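Glutamyl-tRNA(Gln) amidotransferase subunit B, mitochondrial (Saccharomyces cerevisiae, PDB 4N0H) is the GatB-family subunit of the mitochondrial glutamyl-tRNA(Gln) amidotransferase, carrying a GatB/GatE catalytic domain and assembling with other subunits, among them subunit F. Local coordinates at residues 41-45 with 46-50. Residues are numbered along the deposited sequence; the frame is centred on the assembly and turned at random.
Sequences LVDAP and NHHTS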
# COMPACT_ATOMS: atom_id res chain seq x y z
N LEU B 41 5.75 21.30 -24.23
CA LEU B 41 5.51 21.13 -25.66
C LEU B 41 6.78 20.87 -26.46
O LEU B 41 6.74 20.19 -27.50
CB LEU B 41 4.76 22.34 -26.23
CG LEU B 41 3.30 22.49 -25.80
CD1 LEU B 41 2.76 23.86 -26.19
CD2 LEU B 41 2.48 21.38 -26.43
N VAL B 42 7.91 21.39 -26.00
CA VAL B 42 9.18 21.19 -26.70
C VAL B 42 9.99 20.04 -26.12
O VAL B 42 10.83 19.46 -26.82
CB VAL B 42 10.03 22.48 -26.75
CG1 VAL B 42 9.29 23.59 -27.47
CG2 VAL B 42 10.43 22.92 -25.35
N ASP B 43 9.74 19.70 -24.86
CA ASP B 43 10.47 18.63 -24.18
C ASP B 43 10.39 17.29 -24.90
O ASP B 43 9.35 16.94 -25.45
CB ASP B 43 9.93 18.43 -22.77
CG ASP B 43 10.25 19.58 -21.84
OD1 ASP B 43 11.12 20.41 -22.18
OD2 ASP B 43 9.64 19.63 -20.75
N ALA B 44 11.49 16.54 -24.86
CA ALA B 44 11.47 15.16 -25.33
C ALA B 44 10.57 14.36 -24.39
O ALA B 44 10.60 14.58 -23.18
CB ALA B 44 12.88 14.57 -25.35
N PRO B 45 9.76 13.45 -24.94
CA PRO B 45 8.81 12.70 -24.12
C PRO B 45 9.52 11.79 -23.11
O PRO B 45 10.60 11.28 -23.42
CB PRO B 45 8.05 11.84 -25.14
CG PRO B 45 8.36 12.45 -26.48
CD PRO B 45 9.71 13.05 -26.36
N ASN B 46 8.92 11.61 -21.94
CA ASN B 46 9.41 10.68 -20.93
C ASN B 46 10.87 10.93 -20.57
O ASN B 46 11.70 10.02 -20.56
CB ASN B 46 9.18 9.24 -21.39
CG ASN B 46 7.71 8.95 -21.61
OD1 ASN B 46 6.89 9.14 -20.71
ND2 ASN B 46 7.35 8.52 -22.82
N HIS B 47 11.15 12.19 -20.28
CA HIS B 47 12.50 12.65 -19.98
C HIS B 47 12.52 13.16 -18.53
O HIS B 47 13.46 12.90 -17.78
CB HIS B 47 12.86 13.77 -20.96
CG HIS B 47 14.18 14.43 -20.69
ND1 HIS B 47 15.39 13.82 -20.95
CD2 HIS B 47 14.47 15.67 -20.21
CE1 HIS B 47 16.37 14.65 -20.63
NE2 HIS B 47 15.83 15.78 -20.18
N HIS B 48 11.46 13.86 -18.15
CA HIS B 48 11.29 14.33 -16.78
C HIS B 48 10.50 13.32 -15.96
O HIS B 48 9.44 13.66 -15.41
CB HIS B 48 10.58 15.69 -16.78
CG HIS B 48 11.28 16.75 -17.56
ND1 HIS B 48 12.55 17.19 -17.24
CD2 HIS B 48 10.90 17.47 -18.64
CE1 HIS B 48 12.92 18.13 -18.09
NE2 HIS B 48 11.93 18.32 -18.95
N THR B 49 11.01 12.10 -15.87
CA THR B 49 10.28 11.02 -15.22
C THR B 49 11.17 10.16 -14.31
O THR B 49 12.11 9.51 -14.77
CB THR B 49 9.63 10.09 -16.26
OG1 THR B 49 10.61 9.66 -17.20
CG2 THR B 49 8.51 10.81 -17.01
N SER B 50 10.84 10.14 -13.03
CA SER B 50 11.53 9.30 -12.06
C SER B 50 11.06 7.85 -12.15
O SER B 50 10.14 7.53 -12.91
CB SER B 50 11.25 9.82 -10.65
OG SER B 50 9.85 9.86 -10.42
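Asp43 and His48 reach each other across a bend of the chain because both side chains leave with CG opposite the carbonyl carbon and beside the backbone N, at chi1 -70° and -59°. They meet at about a right angle: Asp43 OD2 comes to the edge of the imidazole, near its plane, 3.2 Å from His48 NE2. The carboxylate itself is turned 66° from the ring. An acid suits this place because its two oxygens serve different neighbours, OD2 bonding to Ser37 OG and OD1 to Thr39 OG1. Histidine suits the other side because its two ring nitrogens can look in different directions: while NE2 lies by Asp43, ND1 is hydrogen-bonded to Ser132 OG of subunit F.

His47 swings the other way, its CG anti to the backbone N, and His47 CD2 sits over one face of the His48 ring, 3.6 Å from its plane and displaced from the ring centre. His47 CB lies 3.3 Å from Ala44 O, a carbonyl that accepts a hydrogen bond from Asn163 ND2. At the bend, Pro45 fixes its own phi, and Asn46 adopts a left-handed backbone conformation, phi and psi both positive, that asparagine tolerates better than most residues. The buried Asn46 amide is satisfied at both ends: OD1 takes the N-H of Leu162, and ND2 gives to Val160 O and to Ala147 O of subunit F.

Pro45 packs on Tyr148 of subunit F; with the hydrogen bonds of Asn46 and His48 to that subunit, this places the bend at a subunit interface. The whole turn belongs to the long loop between strand 14-23 and helix 65-78, and on its own chain Asn46 and Asn163 tie it to the end of strand 157-161 and the residues just beyond.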